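PDB 4RU4: tail spike protein gp49, which forms a trimeric phage tailspike that probably cleaves the O-specific polysaccharide of its Pseudomonas host as a lyase during virus entry. Local coordinates for residues B[13-26]-B[63-77]. Residues are numbered along the deposited sequence; the frame is centred on the assembly and turned at random.
Sequences GRVTPAQFGAVGDG and AVDSGAPVHIPSGDY
Val-15 is held to the chain around Val-70 by two backbone bonds: its N donates to Pro-69 O (3.0 Å), and its O receives a nearly straight bond from His-71 N (2.8 Å, 167° at the hydrogen). Between them they form a single parallel bridge. With CG1 anti to its carbonyl carbon (chi1 -56°), Val-15 turns CG1 to the methyl of Ala-68 and CG2 to Ala-63 CB and Val-70 CG2. Ala-68 also sets its CB 3.4 Å from Arg-14 CZ, centred over one guanidinium face, although Arg-14 is poorly ordered and this contact less certain. Farther along, Ala-63 CA lies over the Phe-20 ring, 3.9 Å from its centroid and offset toward the rim, while Pro-17 CD packs against Pro-73 CD (3.8 Å). Tyr-77 receives Gly-24 CA over one ring face and Ala-22 CB at its edge; its OH donates to Pro-73 O (2.9 Å) within the same segment, tethering the far end of the ring. Asp-76 N then bonds Gly-24 O (3.0 Å) from above the carbonyl plane, and Asp-76 OD2 forms a salt bridge with Arg-101. Behind these contacts, strands 70-72 and 75-79 pair in parallel with 89-93 and 98-107. Segment 13-26 thus runs along the first rung of a right-handed parallel beta-helix, the pectin lyase-like fold.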
loop_
_atom_site.group_PDB
_atom_site.type_symbol
_atom_site.label_atom_id
_atom_site.label_comp_id
_atom_site.label_asym_id
_atom_site.label_seq_id
_atom_site.Cartn_x
_atom_site.Cartn_y
_atom_site.Cartn_z
ATOM N N GLY B 13 -18.059 29.988 -5.528
ATOM C CA GLY B 13 -17.368 31.234 -5.244
ATOM C C GLY B 13 -18.302 32.432 -5.202
ATOM O O GLY B 13 -19.467 32.327 -5.574
ATOM N N ARG B 14 -17.791 33.574 -4.752
ATOM C CA ARG B 14 -18.590 34.795 -4.670
ATOM C C ARG B 14 -18.795 35.496 -6.027
ATOM O O ARG B 14 -19.934 35.642 -6.471
ATOM C CB ARG B 14 -17.994 35.774 -3.652
ATOM C CG ARG B 14 -18.211 35.411 -2.198
ATOM C CD ARG B 14 -17.991 36.642 -1.314
ATOM N NE ARG B 14 -16.606 36.811 -0.865
ATOM C CZ ARG B 14 -16.051 37.977 -0.520
ATOM N NH1 ARG B 14 -14.783 38.019 -0.118
ATOM N NH2 ARG B 14 -16.753 39.107 -0.588
ATOM N N VAL B 15 -17.713 35.925 -6.681
ATOM C CA VAL B 15 -17.837 36.669 -7.940
ATOM C C VAL B 15 -17.601 35.813 -9.181
ATOM O O VAL B 15 -16.980 34.757 -9.106
ATOM C CB VAL B 15 -16.870 37.879 -8.004
ATOM C CG1 VAL B 15 -17.089 38.797 -6.811
ATOM C CG2 VAL B 15 -15.416 37.409 -8.062
ATOM N N THR B 16 -18.088 36.278 -10.327
ATOM C CA THR B 16 -17.840 35.588 -11.585
ATOM C C THR B 16 -17.134 36.520 -12.550
ATOM O O THR B 16 -17.199 37.740 -12.388
ATOM C CB THR B 16 -19.138 35.097 -12.247
ATOM O OG1 THR B 16 -19.956 36.229 -12.579
ATOM C CG2 THR B 16 -19.885 34.145 -11.321
ATOM N N PRO B 17 -16.468 35.957 -13.571
ATOM C CA PRO B 17 -15.889 36.805 -14.627
ATOM C C PRO B 17 -16.978 37.638 -15.332
ATOM O O PRO B 17 -16.728 38.789 -15.695
ATOM C CB PRO B 17 -15.286 35.782 -15.608
ATOM C CG PRO B 17 -15.044 34.540 -14.775
ATOM C CD PRO B 17 -16.160 34.525 -13.764
ATOM N N ALA B 18 -18.164 37.057 -15.540
ATOM C CA ALA B 18 -19.291 37.777 -16.151
ATOM C C ALA B 18 -19.594 39.099 -15.457
ATOM O O ALA B 18 -19.864 40.106 -16.116
ATOM C CB ALA B 18 -20.558 36.902 -16.162
ATOM N N GLN B 19 -19.543 39.099 -14.126
ATOM C CA GLN B 19 -19.820 40.303 -13.345
ATOM C C GLN B 19 -18.807 41.380 -13.629
ATOM O O GLN B 19 -19.056 42.551 -13.352
ATOM C CB GLN B 19 -19.772 40.019 -11.843
ATOM C CG GLN B 19 -20.884 39.148 -11.332
ATOM C CD GLN B 19 -20.808 38.973 -9.825
ATOM O OE1 GLN B 19 -19.720 38.883 -9.255
ATOM N NE2 GLN B 19 -21.964 38.957 -9.169
ATOM N N PHE B 20 -17.637 40.976 -14.121
ATOM C CA PHE B 20 -16.594 41.927 -14.442
ATOM C C PHE B 20 -16.461 42.107 -15.948
ATOM O O PHE B 20 -15.446 42.628 -16.435
ATOM C CB PHE B 20 -15.268 41.536 -13.782
ATOM C CG PHE B 20 -15.294 41.648 -12.282
ATOM C CD1 PHE B 20 -15.779 40.611 -11.511
ATOM C CD2 PHE B 20 -14.881 42.819 -11.645
ATOM C CE1 PHE B 20 -15.837 40.710 -10.119
ATOM C CE2 PHE B 20 -14.940 42.930 -10.235
ATOM C CZ PHE B 20 -15.413 41.870 -9.485
ATOM N N GLY B 21 -17.483 41.672 -16.689
ATOM C CA GLY B 21 -17.542 41.952 -18.115
ATOM C C GLY B 21 -17.020 40.898 -19.083
ATOM O O GLY B 21 -16.968 41.151 -20.275
ATOM N N ALA B 22 -16.661 39.712 -18.590
ATOM C CA ALA B 22 -16.165 38.638 -19.448
ATOM C C ALA B 22 -17.156 38.254 -20.553
ATOM O O ALA B 22 -18.386 38.402 -20.395
ATOM C CB ALA B 22 -15.849 37.391 -18.595
ATOM N N VAL B 23 -16.621 37.719 -21.651
ATOM C CA VAL B 23 -17.462 37.147 -22.702
ATOM C C VAL B 23 -17.419 35.608 -22.643
ATOM O O VAL B 23 -18.453 34.958 -22.514
ATOM C CB VAL B 23 -17.021 37.620 -24.097
ATOM C CG1 VAL B 23 -17.988 37.093 -25.179
ATOM C CG2 VAL B 23 -16.944 39.136 -24.133
ATOM N N GLY B 24 -16.220 35.029 -22.744
ATOM C CA GLY B 24 -16.068 33.589 -22.614
ATOM C C GLY B 24 -16.760 32.761 -23.689
ATOM O O GLY B 24 -17.189 31.627 -23.432
ATOM N N ASP B 25 -16.868 33.312 -24.894
ATOM C CA ASP B 25 -17.494 32.571 -25.994
ATOM C C ASP B 25 -16.490 31.850 -26.907
ATOM O O ASP B 25 -16.866 31.321 -27.948
ATOM C CB ASP B 25 -18.409 33.485 -26.825
ATOM C CG ASP B 25 -17.650 34.569 -27.574
ATOM O OD1 ASP B 25 -16.386 34.589 -27.583
ATOM O OD2 ASP B 25 -18.345 35.411 -28.184
ATOM N N GLY B 26 -15.217 31.857 -26.528
ATOM C CA GLY B 26 -14.186 31.197 -27.314
ATOM C C GLY B 26 -13.522 32.046 -28.387
ATOM O O GLY B 26 -12.561 31.621 -29.005
ATOM N N ALA B 63 -11.675 40.046 -11.347
ATOM C CA ALA B 63 -12.404 39.200 -10.403
ATOM C C ALA B 63 -11.470 38.690 -9.305
ATOM O O ALA B 63 -11.801 38.748 -8.112
ATOM C CB ALA B 63 -13.074 38.012 -11.132
ATOM N N VAL B 64 -10.314 38.167 -9.713
ATOM C CA VAL B 64 -9.295 37.757 -8.755
ATOM C C VAL B 64 -8.922 38.926 -7.852
ATOM O O VAL B 64 -8.831 38.772 -6.637
ATOM C CB VAL B 64 -8.042 37.200 -9.463
ATOM C CG1 VAL B 64 -6.869 37.098 -8.503
ATOM C CG2 VAL B 64 -8.359 35.829 -10.091
ATOM N N ASP B 65 -8.715 40.100 -8.452
ATOM C CA ASP B 65 -8.289 41.279 -7.712
ATOM C C ASP B 65 -9.306 41.727 -6.673
ATOM O O ASP B 65 -8.965 42.433 -5.730
ATOM C CB ASP B 65 -8.010 42.445 -8.666
ATOM C CG ASP B 65 -6.684 42.277 -9.425
ATOM O OD1 ASP B 65 -5.935 41.342 -9.109
ATOM O OD2 ASP B 65 -6.407 43.080 -10.335
ATOM N N SER B 66 -10.555 41.325 -6.850
ATOM C CA SER B 66 -11.583 41.701 -5.902
ATOM C C SER B 66 -11.303 41.129 -4.506
ATOM O O SER B 66 -11.830 41.639 -3.516
ATOM C CB SER B 66 -12.966 41.239 -6.385
ATOM O OG SER B 66 -13.189 39.857 -6.078
ATOM N N GLY B 67 -10.503 40.060 -4.419
ATOM C CA GLY B 67 -10.280 39.413 -3.131
ATOM C C GLY B 67 -11.342 38.391 -2.728
ATOM O O GLY B 67 -11.172 37.640 -1.755
ATOM N N ALA B 68 -12.454 38.372 -3.454
ATOM C CA ALA B 68 -13.478 37.352 -3.249
ATOM C C ALA B 68 -13.122 36.063 -3.989
ATOM O O ALA B 68 -12.406 36.098 -5.000
ATOM C CB ALA B 68 -14.828 37.874 -3.721
ATOM N N PRO B 69 -13.633 34.911 -3.500
ATOM C CA PRO B 69 -13.490 33.672 -4.267
ATOM C C PRO B 69 -14.155 33.838 -5.626
ATOM O O PRO B 69 -15.206 34.479 -5.732
ATOM C CB PRO B 69 -14.253 32.624 -3.418
ATOM C CG PRO B 69 -14.245 33.174 -2.041
ATOM C CD PRO B 69 -14.322 34.691 -2.215
ATOM N N VAL B 70 -13.531 33.283 -6.661
ATOM C CA VAL B 70 -14.012 33.436 -8.024
ATOM C C VAL B 70 -14.621 32.133 -8.518
ATOM O O VAL B 70 -14.001 31.075 -8.429
ATOM C CB VAL B 70 -12.861 33.864 -8.956
ATOM C CG1 VAL B 70 -13.330 33.985 -10.416
ATOM C CG2 VAL B 70 -12.278 35.193 -8.453
ATOM N N HIS B 71 -15.846 32.215 -9.025
ATOM C CA HIS B 71 -16.461 31.079 -9.675
ATOM C C HIS B 71 -16.475 31.314 -11.180
ATOM O O HIS B 71 -16.936 32.353 -11.642
ATOM C CB HIS B 71 -17.896 30.845 -9.193
ATOM C CG HIS B 71 -18.578 29.744 -9.939
ATOM N ND1 HIS B 71 -18.212 28.422 -9.803
ATOM C CD2 HIS B 71 -19.554 29.771 -10.875
ATOM C CE1 HIS B 71 -18.947 27.679 -10.614
ATOM N NE2 HIS B 71 -19.770 28.473 -11.273
ATOM N N ILE B 72 -15.961 30.350 -11.933
ATOM C CA ILE B 72 -15.885 30.473 -13.384
ATOM C C ILE B 72 -16.893 29.516 -14.005
ATOM O O ILE B 72 -16.677 28.325 -14.029
ATOM C CB ILE B 72 -14.470 30.118 -13.908
ATOM C CG1 ILE B 72 -13.418 31.033 -13.280
ATOM C CG2 ILE B 72 -14.411 30.202 -15.444
ATOM C CD1 ILE B 72 -12.024 30.882 -13.900
ATOM N N PRO B 73 -18.000 30.056 -14.531
ATOM C CA PRO B 73 -19.023 29.275 -15.240
ATOM C C PRO B 73 -18.418 28.656 -16.475
ATOM O O PRO B 73 -17.444 29.231 -16.957
ATOM C CB PRO B 73 -20.023 30.353 -15.692
ATOM C CG PRO B 73 -19.809 31.475 -14.744
ATOM C CD PRO B 73 -18.322 31.486 -14.493
ATOM N N SER B 74 -18.985 27.560 -16.980
ATOM C CA SER B 74 -18.652 27.021 -18.298
ATOM C C SER B 74 -18.503 28.128 -19.307
ATOM O O SER B 74 -19.347 29.013 -19.396
ATOM C CB SER B 74 -19.748 26.073 -18.824
ATOM O OG SER B 74 -19.637 24.813 -18.208
ATOM N N GLY B 75 -17.431 28.055 -20.080
ATOM C CA GLY B 75 -17.138 29.041 -21.095
ATOM C C GLY B 75 -15.677 28.876 -21.468
ATOM O O GLY B 75 -14.960 28.074 -20.855
ATOM N N ASP B 76 -15.232 29.624 -22.472
ATOM C CA ASP B 76 -13.915 29.419 -23.040
ATOM C C ASP B 76 -13.278 30.795 -23.080
ATOM O O ASP B 76 -13.522 31.573 -23.984
ATOM C CB ASP B 76 -14.061 28.796 -24.438
ATOM C CG ASP B 76 -12.750 28.265 -24.994
ATOM O OD1 ASP B 76 -11.669 28.826 -24.720
ATOM O OD2 ASP B 76 -12.795 27.269 -25.734
ATOM N N TYR B 77 -12.494 31.106 -22.051
ATOM C CA TYR B 77 -12.030 32.472 -21.821
ATOM C C TYR B 77 -10.655 32.715 -22.442
ATOM O O TYR B 77 -9.691 32.000 -22.141
ATOM C CB TYR B 77 -12.000 32.714 -20.316
ATOM C CG TYR B 77 -13.346 32.505 -19.650
ATOM C CD1 TYR B 77 -13.741 31.248 -19.196
ATOM C CD2 TYR B 77 -14.215 33.573 -19.458
ATOM C CE1 TYR B 77 -14.965 31.064 -18.591
ATOM C CE2 TYR B 77 -15.436 33.403 -18.844
ATOM C CZ TYR B 77 -15.811 32.143 -18.415
ATOM O OH TYR B 77 -17.036 31.961 -17.809
HETATM O O HOH W 1 -18.525 34.383 -16.171
#